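Cupin 2, conserved barrel domain protein (Shewanella frigidimarina, PDB 2PFW) is of unknown function but folds as a small RmlC-like cupin of the KdgF-related family, a beta barrel that in relatives often holds a metal or a small ligand. Local coordinates at residues K74-T77 / A78-F82; I39-D42 / K43-G47; H66-D70 / G71-V75. One frame throughout, in Å; residues are numbered along the deposited sequence.

Contact 1: K74-T77 / A78-F82; sequences KVLT and AGDSF
Asp80 reaches back to Thr77 and holds the turn with two hydrogen bonds, one from its backbone and one to its carboxylate. Its backbone N donates to Thr77 O at 3.0 Å, closing a type II beta turn over Ala78 and Gly79, while its carboxylate takes the backbone N-H of Thr77: Thr77 N to Asp80 OD2 is 2.9 Å and nearly straight, 167° at the hydrogen. The N-H meets OD2 on its anti side, somewhat out of the carboxylate plane. With CG of Asp80 beside its own backbone N (chi1 -70°), the carboxylate leans back over the start of the turn, and OD2 also lies 3.7 Å from the methyl CG2 of Thr77. The other oxygen, OD1, is bonded by the backbone N of Gly11 of the second subunit, so the buried carboxylate is shared between turn and interface.

The close packing continues at Leu76. Leu76 CB rests 4.0 Å from Asp80 OD2, and its CD1 methyl approaches the Phe82 ring at the edge, near the ring plane, 3.6 Å from Phe82 CD1. Phe10 of the second subunit packs on Leu76.

The solvent side is looser. Ala78, at the first corner of the turn, is exposed, its CB pointing away from residues 74-77. Thr77 is partly exposed, but its OG1 is hydrogen-bonded to Glu64. Gly79 takes phi 94°, where a side chain would jam against the carbonyl oxygen of Ala78.

Ser81 and Phe82 enter an antiparallel ladder with a strand of the second subunit. The arrangement is thus a type II turn in which the side chain of the last residue, Asp80, accepts the N-H of the first, Thr77, linking the two sheets of a cupin barrel beside the dimer interface.

Contact 2: I39-D42 / K43-G47; sequences IWFD and KGAEG
Asp42 and Ala45 meet round a type II beta turn just past the end of strand 34-41, where the chain passes from one sheet of the cupin barrel to the other. Lys43 takes the first corner, and its side chain runs outward to an exposed amino end. Gly44 follows at the second corner with a positive phi of 69°, and its backbone is hydrogen-bonded to Cys94 on strand 90-94.

Ala45 closes the turn. Its N donates to Asp42 O at 2.9 Å, with the donor lying above the carbonyl plane by 44°. The methyl of Ala45 turns back toward the first segment, and this CB sits 3.3 Å from the same oxygen, Asp42 O, so one carbonyl meets both the N-H and the methyl. The methyl also packs on Leu23. The CB of Glu46 points away from residues 39-42 and its side chain touches Val93; its CA lies obliquely to the Phe41 ring.

That ring is buried. With CG of Phe41 anti to its carbonyl carbon (chi1 -72°), the ring is turned toward residues 45-46, touching Leu23, Leu100 and Cys94 as well and meeting Phe65 edge-to-face. Two carbonyl oxygens lie at its edge, in its plane, Ile39 O and Ala45 O, the latter 3.6 Å from Phe41 CD2.

Contact 3: H66-D70 / G71-V75; sequences HVNVD and GVIKV
Val67 and Lys74 form a hydrogen-bonded pair in an antiparallel beta hairpin, strands 66-69 and 72-75 running at 160° to each other with axes 4.8 Å apart. Val67 N to Lys74 O is 2.9 Å and nearly straight; Lys74 N returns the bond to Val67 O. Val69 and Val72 make the next such pair and close a type I' turn over Asp70 and Gly71, both with positive phi. His66-Val75 and Asn68-Ile73 are the non-hydrogen-bonded pairs, their side chains on the other face from Val67, Val69, Val72 and Lys74.

Phe8 of the second subunit packs on Val67, Val72 and Lys74. On the opposite face, with His66 and Ile73, Asn68 directs its amide toward the turn: CG lies anti to the backbone N (chi1 -168°), which brings Asn68 OD1 within 2.9 Å of Gly71 N, a weak, bent hydrogen bond. The amide's other end faces Ile73, whose CD1 is 3.2 Å from Asn68 ND2 as the two side chains cross. An alanine at Asn68 would remove this amide, and is likely to leave Gly71 N without its side-chain acceptor and the Ile73 methyl freer to turn.

At the open end of the hairpin, His66 and Val75 run alongside each other in the same direction. Val75 CG2 makes a CH-pi contact over one face of the His66 imidazole, 4.1 Å from the ring centroid and offset toward the NE2-CD2 side of the ring.

From the N terminus, contact 2 comes first: its turn joins strand 34-41 of the six-stranded sheet to strand 45-50, an outer strand of the four-stranded sheet. Contact 3 then closes the hairpin of strands 65-69 and 72-76 at the other edge of that smaller sheet. Contact 1 starts on the same strand, sharing Lys74 and Val75, and its turn carries the chain back to the larger sheet at strand 81-84. The three turns follow in series, none nested in another. Contacts 1 and 3 touch through Phe82 and Val67 and both meet the second subunit, whereas contact 2 stands apart, its centre about 15 Å from that of contact 1.

Contact 1: K74-T77 / A78-F82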
ATOM      1  N   LYS A  74      -4.871 -13.432 -13.793  1.00 21.99           N
ATOM      2  CA  LYS A  74      -5.490 -14.056 -12.620  1.00 21.95           C
ATOM      3  C   LYS A  74      -6.683 -13.211 -12.182  1.00 16.71           C
ATOM      4  O   LYS A  74      -6.706 -11.999 -12.393  1.00 19.89           O
ATOM      5  CB  LYS A  74      -4.498 -14.258 -11.481  1.00 23.21           C
ATOM      6  CG  LYS A  74      -3.106 -14.727 -11.821  1.00 20.00           C
ATOM      7  CD  LYS A  74      -2.712 -16.080 -11.286  1.00 22.94           C
ATOM      8  CE  LYS A  74      -1.642 -16.758 -12.118  1.00 21.73           C
ATOM      9  NZ  LYS A  74      -1.614 -18.235 -11.942  1.00 24.86           N
ATOM     10  N   VAL A  75      -7.684 -13.853 -11.581  1.00 17.90           N
ATOM     11  CA  VAL A  75      -8.756 -13.108 -10.924  1.00 15.99           C
ATOM     12  C   VAL A  75      -8.369 -12.885  -9.461  1.00 11.07           C
ATOM     13  O   VAL A  75      -8.054 -13.859  -8.783  1.00 13.07           O
ATOM     14  CB  VAL A  75     -10.097 -13.848 -11.003  1.00 19.26           C
ATOM     15  CG1 VAL A  75     -11.188 -13.026 -10.338  1.00 19.75           C
ATOM     16  CG2 VAL A  75     -10.433 -14.154 -12.456  1.00 20.76           C
ATOM     17  N   LEU A  76      -8.395 -11.638  -9.023  1.00 17.60           N
ATOM     18  CA  LEU A  76      -7.965 -11.295  -7.672  1.00 19.95           C
ATOM     19  C   LEU A  76      -9.143 -10.749  -6.863  1.00 18.72           C
ATOM     20  O   LEU A  76      -9.973 -10.008  -7.386  1.00 17.63           O
ATOM     21  CB  LEU A  76      -6.841 -10.260  -7.678  1.00 17.93           C
ATOM     22  CG  LEU A  76      -5.532 -10.617  -8.381  1.00 19.35           C
ATOM     23  CD1 LEU A  76      -4.425  -9.662  -7.950  1.00 26.88           C
ATOM     24  CD2 LEU A  76      -5.128 -12.055  -8.121  1.00 19.58           C
ATOM     25  N   THR A  77      -9.180 -11.111  -5.585  1.00 19.86           N
ATOM     26  CA  THR A  77     -10.189 -10.581  -4.667  1.00 23.46           C
ATOM     27  C   THR A  77      -9.525  -9.941  -3.452  1.00 25.19           C
ATOM     28  O   THR A  77      -8.295  -9.890  -3.353  1.00 17.45           O
ATOM     29  CB  THR A  77     -11.167 -11.704  -4.263  1.00 19.73           C
ATOM     30  OG1 THR A  77     -12.261 -11.158  -3.521  1.00 20.27           O
ATOM     31  CG2 THR A  77     -10.481 -12.725  -3.379  1.00 18.42           C
ATOM     32  N   ALA A  78     -10.339  -9.439  -2.535  1.00 25.02           N
ATOM     33  CA  ALA A  78      -9.874  -8.758  -1.335  1.00 24.14           C
ATOM     34  C   ALA A  78      -8.779  -9.544  -0.625  1.00 19.79           C
ATOM     35  O   ALA A  78      -8.891 -10.750  -0.397  1.00 17.47           O
ATOM     36  CB  ALA A  78     -11.047  -8.498  -0.398  1.00 27.21           C
ATOM     37  N   GLY A  79      -7.688  -8.853  -0.291  1.00 24.78           N
ATOM     38  CA  GLY A  79      -6.561  -9.444   0.409  1.00 21.15           C
ATOM     39  C   GLY A  79      -5.472  -9.929  -0.527  1.00 22.42           C
ATOM     40  O   GLY A  79      -4.408 -10.378  -0.094  1.00 20.33           O
ATOM     41  N   ASP A  80      -5.701  -9.866  -1.838  1.00 21.56           N
ATOM     42  CA  ASP A  80      -4.710 -10.372  -2.784  1.00 21.03           C
ATOM     43  C   ASP A  80      -3.848  -9.206  -3.265  1.00 13.17           C
ATOM     44  O   ASP A  80      -4.222  -8.042  -3.110  1.00 14.37           O
ATOM     45  CB  ASP A  80      -5.346 -11.053  -3.982  1.00 20.98           C
ATOM     46  CG  ASP A  80      -6.034 -12.369  -3.747  1.00 20.09           C
ATOM     47  OD1 ASP A  80      -5.673 -13.143  -2.840  1.00 16.95           O
ATOM     48  OD2 ASP A  80      -6.974 -12.663  -4.524  1.00 22.46           O
ATOM     49  N   SER A  81      -2.698  -9.504  -3.868  1.00 19.00           N
ATOM     50  CA  SER A  81      -1.898  -8.402  -4.409  1.00 19.98           C
ATOM     51  C   SER A  81      -1.174  -8.794  -5.695  1.00 15.45           C
ATOM     52  O   SER A  81      -1.018  -9.973  -6.014  1.00 16.05           O
ATOM     53  CB  SER A  81      -0.885  -7.938  -3.351  1.00 13.78           C
ATOM     54  OG  SER A  81      -0.122  -9.044  -2.911  1.00 12.88           O
ATOM     55  N   PHE A  82      -0.708  -7.793  -6.444  1.00 15.42           N
ATOM     56  CA  PHE A  82       0.203  -8.077  -7.554  1.00 22.06           C
ATOM     57  C   PHE A  82       1.366  -7.077  -7.570  1.00 18.24           C
ATOM     58  O   PHE A  82       1.270  -5.999  -6.992  1.00 18.51           O
ATOM     59  CB  PHE A  82      -0.500  -8.049  -8.901  1.00 13.50           C
ATOM     60  CG  PHE A  82      -1.300  -6.815  -9.237  1.00 16.17           C
ATOM     61  CD1 PHE A  82      -2.599  -6.671  -8.768  1.00 19.03           C
ATOM     62  CD2 PHE A  82      -0.772  -5.807 -10.021  1.00 18.14           C
ATOM     63  CE1 PHE A  82      -3.335  -5.549  -9.082  1.00 16.00           C
ATOM     64  CE2 PHE A  82      -1.504  -4.681 -10.334  1.00 17.56           C
ATOM     65  CZ  PHE A  82      -2.796  -4.544  -9.864  1.00 21.45           C
TER

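Contact 2: I39-D42 / K43-G47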
ATOM      1  N   ILE A  39      -7.651   3.902  -5.245  1.00 20.54           N
ATOM      2  CA  ILE A  39      -8.417   3.951  -6.480  1.00 20.48           C
ATOM      3  C   ILE A  39      -9.745   3.205  -6.346  1.00 18.80           C
ATOM      4  O   ILE A  39      -9.743   2.004  -6.078  1.00 20.06           O
ATOM      5  CB  ILE A  39      -7.650   3.319  -7.659  1.00 23.86           C
ATOM      6  CG1 ILE A  39      -6.176   3.725  -7.756  1.00 21.69           C
ATOM      7  CG2 ILE A  39      -8.389   3.601  -8.960  1.00 22.20           C
ATOM      8  CD1 ILE A  39      -5.966   5.148  -8.209  1.00 22.34           C
ATOM      9  N   TRP A  40     -10.852   3.908  -6.536  1.00 21.19           N
ATOM     10  CA  TRP A  40     -12.165   3.281  -6.559  1.00 26.00           C
ATOM     11  C   TRP A  40     -12.560   2.945  -7.999  1.00 24.26           C
ATOM     12  O   TRP A  40     -12.601   3.845  -8.837  1.00 25.11           O
ATOM     13  CB  TRP A  40     -13.246   4.180  -5.971  1.00 26.57           C
ATOM     14  CG  TRP A  40     -13.162   4.423  -4.501  1.00 27.82           C
ATOM     15  CD1 TRP A  40     -13.900   3.836  -3.516  1.00 28.02           C
ATOM     16  CD2 TRP A  40     -12.272   5.339  -3.845  1.00 30.10           C
ATOM     17  NE1 TRP A  40     -13.521   4.332  -2.287  1.00 31.31           N
ATOM     18  CE2 TRP A  40     -12.525   5.254  -2.462  1.00 29.83           C
ATOM     19  CE3 TRP A  40     -11.288   6.219  -4.306  1.00 27.36           C
ATOM     20  CZ2 TRP A  40     -11.827   6.018  -1.532  1.00 28.92           C
ATOM     21  CZ3 TRP A  40     -10.599   6.973  -3.382  1.00 28.86           C
ATOM     22  CH2 TRP A  40     -10.870   6.870  -2.013  1.00 28.69           C
ATOM     23  N   PHE A  41     -12.845   1.676  -8.262  1.00 24.94           N
ATOM     24  CA  PHE A  41     -13.336   1.274  -9.576  1.00 25.12           C
ATOM     25  C   PHE A  41     -14.860   1.209  -9.612  1.00 25.56           C
ATOM     26  O   PHE A  41     -15.463   0.452  -8.848  1.00 26.54           O
ATOM     27  CB  PHE A  41     -12.757  -0.087  -9.960  1.00 25.01           C
ATOM     28  CG  PHE A  41     -11.282  -0.085 -10.319  1.00 27.25           C
ATOM     29  CD1 PHE A  41     -10.332   0.317  -9.395  1.00 26.03           C
ATOM     30  CD2 PHE A  41     -10.860  -0.491 -11.576  1.00 26.84           C
ATOM     31  CE1 PHE A  41      -8.989   0.314  -9.722  1.00 29.72           C
ATOM     32  CE2 PHE A  41      -9.518  -0.494 -11.909  1.00 27.09           C
ATOM     33  CZ  PHE A  41      -8.579  -0.094 -10.979  1.00 28.64           C
ATOM     34  N   ASP A  42     -15.507   1.971 -10.483  1.00 28.29           N
ATOM     35  CA  ASP A  42     -16.879   1.672 -10.895  1.00 26.84           C
ATOM     36  C   ASP A  42     -16.941   0.278 -11.508  1.00 29.27           C
ATOM     37  O   ASP A  42     -15.919  -0.269 -11.931  1.00 23.45           O
ATOM     38  CB  ASP A  42     -17.401   2.699 -11.890  1.00 26.92           C
ATOM     39  CG  ASP A  42     -17.310   4.122 -11.381  1.00 31.35           C
ATOM     40  OD1 ASP A  42     -17.073   4.289 -10.165  1.00 37.15           O
ATOM     41  OD2 ASP A  42     -17.468   5.056 -12.191  1.00 37.91           O
ATOM     42  N   LYS A  43     -18.133  -0.319 -11.561  1.00 29.30           N
ATOM     43  CA  LYS A  43     -18.252  -1.637 -12.185  1.00 30.11           C
ATOM     44  C   LYS A  43     -17.725  -1.579 -13.619  1.00 28.07           C
ATOM     45  O   LYS A  43     -18.074  -0.682 -14.383  1.00 26.90           O
ATOM     46  CB  LYS A  43     -19.693  -2.141 -12.158  1.00 32.80           C
ATOM     47  CG  LYS A  43     -20.316  -2.168 -10.770  1.00 31.52           C
ATOM     48  CD  LYS A  43     -21.816  -2.404 -10.845  1.00 34.67           C
ATOM     49  CE  LYS A  43     -22.293  -3.335  -9.737  1.00 37.29           C
ATOM     50  NZ  LYS A  43     -23.627  -2.925  -9.206  1.00 40.55           N
ATOM     51  N   GLY A  44     -16.874  -2.533 -13.965  1.00 28.68           N
ATOM     52  CA  GLY A  44     -16.276  -2.667 -15.273  1.00 29.66           C
ATOM     53  C   GLY A  44     -15.276  -1.583 -15.607  1.00 31.54           C
ATOM     54  O   GLY A  44     -14.861  -1.442 -16.759  1.00 27.39           O
ATOM     55  N   ALA A  45     -14.853  -0.771 -14.633  1.00 30.16           N
ATOM     56  CA  ALA A  45     -13.864   0.261 -14.977  1.00 32.78           C
ATOM     57  C   ALA A  45     -12.500  -0.395 -15.166  1.00 29.42           C
ATOM     58  O   ALA A  45     -12.271  -1.525 -14.740  1.00 22.28           O
ATOM     59  CB  ALA A  45     -13.822   1.369 -13.943  1.00 26.01           C
ATOM     60  N   GLU A  46     -11.581   0.305 -15.817  1.00 33.23           N
ATOM     61  CA  GLU A  46     -10.291  -0.282 -16.173  1.00 34.66           C
ATOM     62  C   GLU A  46      -9.209   0.795 -16.193  1.00 32.42           C
ATOM     63  O   GLU A  46      -9.521   1.976 -16.367  1.00 31.92           O
ATOM     64  CB  GLU A  46     -10.394  -0.992 -17.523  1.00 33.96           C
ATOM     65  CG  GLU A  46      -9.400  -0.582 -18.588  1.00 39.58           C
ATOM     66  CD  GLU A  46      -9.602  -1.300 -19.908  1.00 42.57           C
ATOM     67  OE1 GLU A  46     -10.639  -1.060 -20.560  1.00 48.58           O
ATOM     68  OE2 GLU A  46      -8.730  -2.101 -20.305  1.00 46.25           O
ATOM     69  N   GLY A  47      -7.945   0.434 -16.024  1.00 36.01           N
ATOM     70  CA  GLY A  47      -6.798   1.150 -16.582  1.00 37.15           C
ATOM     71  C   GLY A  47      -6.354   0.450 -17.864  1.00 37.88           C
ATOM     72  O   GLY A  47      -5.671  -0.577 -17.797  1.00 39.61           O
TER

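Contact 3: H66-D70 / G71-V75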
ATOM      1  N   HIS A  66      -9.736  -8.685 -12.420  1.00 22.53           N
ATOM      2  CA  HIS A  66      -9.083  -9.429 -13.487  1.00 24.96           C
ATOM      3  C   HIS A  66      -7.768  -8.720 -13.819  1.00 18.20           C
ATOM      4  O   HIS A  66      -7.804  -7.656 -14.435  1.00 14.71           O
ATOM      5  CB  HIS A  66      -9.952  -9.526 -14.737  1.00 26.07           C
ATOM      6  CG  HIS A  66     -11.150 -10.413 -14.609  1.00 28.77           C
ATOM      7  ND1 HIS A  66     -12.176 -10.136 -13.735  1.00 30.23           N
ATOM      8  CD2 HIS A  66     -11.503 -11.561 -15.238  1.00 33.74           C
ATOM      9  CE1 HIS A  66     -13.105 -11.073 -13.825  1.00 29.81           C
ATOM     10  NE2 HIS A  66     -12.717 -11.952 -14.732  1.00 32.72           N
ATOM     11  N   VAL A  67      -6.640  -9.282 -13.407  1.00 23.04           N
ATOM     12  CA  VAL A  67      -5.387  -8.548 -13.602  1.00 23.04           C
ATOM     13  C   VAL A  67      -4.465  -9.273 -14.581  1.00 15.82           C
ATOM     14  O   VAL A  67      -4.218 -10.473 -14.469  1.00 18.73           O
ATOM     15  CB  VAL A  67      -4.648  -8.304 -12.275  1.00 22.72           C
ATOM     16  CG1 VAL A  67      -3.335  -7.580 -12.541  1.00 21.24           C
ATOM     17  CG2 VAL A  67      -5.523  -7.499 -11.326  1.00 18.60           C
ATOM     18  N   ASN A  68      -3.959  -8.515 -15.556  1.00 18.56           N
ATOM     19  CA  ASN A  68      -2.937  -9.037 -16.460  1.00 21.10           C
ATOM     20  C   ASN A  68      -1.568  -8.454 -16.105  1.00 14.74           C
ATOM     21  O   ASN A  68      -1.426  -7.231 -16.157  1.00 20.11           O
ATOM     22  CB  ASN A  68      -3.275  -8.721 -17.919  1.00 19.83           C
ATOM     23  CG  ASN A  68      -2.390  -9.512 -18.870  1.00 23.44           C
ATOM     24  OD1 ASN A  68      -1.260  -9.878 -18.538  1.00 26.40           O
ATOM     25  ND2 ASN A  68      -2.905  -9.792 -20.065  1.00 30.94           N
ATOM     26  N   VAL A  69      -0.623  -9.312 -15.759  1.00 20.42           N
ATOM     27  CA  VAL A  69       0.783  -8.935 -15.670  1.00 23.81           C
ATOM     28  C   VAL A  69       1.635  -9.807 -16.594  1.00 18.10           C
ATOM     29  O   VAL A  69       1.738 -11.013 -16.393  1.00 17.58           O
ATOM     30  CB  VAL A  69       1.339  -9.029 -14.242  1.00 19.22           C
ATOM     31  CG1 VAL A  69       2.808  -8.626 -14.230  1.00 26.83           C
ATOM     32  CG2 VAL A  69       0.548  -8.145 -13.292  1.00 14.81           C
ATOM     33  N   ASP A  70       2.244  -9.171 -17.592  1.00 23.95           N
ATOM     34  CA  ASP A  70       3.215  -9.852 -18.446  1.00 23.04           C
ATOM     35  C   ASP A  70       2.572 -11.051 -19.137  1.00 25.23           C
ATOM     36  O   ASP A  70       3.243 -12.056 -19.374  1.00 29.02           O
ATOM     37  CB  ASP A  70       4.420 -10.299 -17.621  1.00 23.17           C
ATOM     38  CG  ASP A  70       5.629 -10.580 -18.496  1.00 26.68           C
ATOM     39  OD1 ASP A  70       5.779  -9.830 -19.483  1.00 32.68           O
ATOM     40  OD2 ASP A  70       6.388 -11.524 -18.202  1.00 28.97           O
ATOM     41  N   GLY A  71       1.284 -10.932 -19.440  1.00 25.47           N
ATOM     42  CA  GLY A  71       0.532 -11.952 -20.144  1.00 28.59           C
ATOM     43  C   GLY A  71      -0.037 -13.008 -19.219  1.00 27.82           C
ATOM     44  O   GLY A  71      -0.923 -13.774 -19.601  1.00 32.55           O
ATOM     45  N   VAL A  72       0.447 -13.074 -17.981  1.00 27.98           N
ATOM     46  CA  VAL A  72      -0.183 -13.948 -16.983  1.00 25.62           C
ATOM     47  C   VAL A  72      -1.471 -13.313 -16.476  1.00 25.27           C
ATOM     48  O   VAL A  72      -1.522 -12.106 -16.235  1.00 24.77           O
ATOM     49  CB  VAL A  72       0.781 -14.234 -15.826  1.00 25.75           C
ATOM     50  CG1 VAL A  72       0.198 -15.251 -14.860  1.00 26.99           C
ATOM     51  CG2 VAL A  72       2.120 -14.729 -16.364  1.00 24.27           C
ATOM     52  N   ILE A  73      -2.538 -14.097 -16.332  1.00 25.75           N
ATOM     53  CA  ILE A  73      -3.833 -13.510 -15.996  1.00 23.97           C
ATOM     54  C   ILE A  73      -4.443 -14.214 -14.787  1.00 22.53           C
ATOM     55  O   ILE A  73      -4.531 -15.442 -14.716  1.00 20.12           O
ATOM     56  CB  ILE A  73      -4.857 -13.572 -17.143  1.00 27.66           C
ATOM     57  CG1 ILE A  73      -4.359 -13.041 -18.486  1.00 24.89           C
ATOM     58  CG2 ILE A  73      -6.133 -12.857 -16.710  1.00 25.68           C
ATOM     59  CD1 ILE A  73      -5.072 -11.795 -18.954  1.00 25.20           C
ATOM     60  N   LYS A  74      -4.871 -13.432 -13.793  1.00 21.99           N
ATOM     61  CA  LYS A  74      -5.490 -14.056 -12.620  1.00 21.95           C
ATOM     62  C   LYS A  74      -6.683 -13.211 -12.182  1.00 16.71           C
ATOM     63  O   LYS A  74      -6.706 -11.999 -12.393  1.00 19.89           O
ATOM     64  CB  LYS A  74      -4.498 -14.258 -11.481  1.00 23.21           C
ATOM     65  CG  LYS A  74      -3.106 -14.727 -11.821  1.00 20.00           C
ATOM     66  CD  LYS A  74      -2.712 -16.080 -11.286  1.00 22.94           C
ATOM     67  CE  LYS A  74      -1.642 -16.758 -12.118  1.00 21.73           C
ATOM     68  NZ  LYS A  74      -1.614 -18.235 -11.942  1.00 24.86           N
ATOM     69  N   VAL A  75      -7.684 -13.853 -11.581  1.00 17.90           N
ATOM     70  CA  VAL A  75      -8.756 -13.108 -10.924  1.00 15.99           C
ATOM     71  C   VAL A  75      -8.369 -12.885  -9.461  1.00 11.07           C
ATOM     72  O   VAL A  75      -8.054 -13.859  -8.783  1.00 13.07           O
ATOM     73  CB  VAL A  75     -10.097 -13.848 -11.003  1.00 19.26           C
ATOM     74  CG1 VAL A  75     -11.188 -13.026 -10.338  1.00 19.75           C
ATOM     75  CG2 VAL A  75     -10.433 -14.154 -12.456  1.00 20.76           C
TER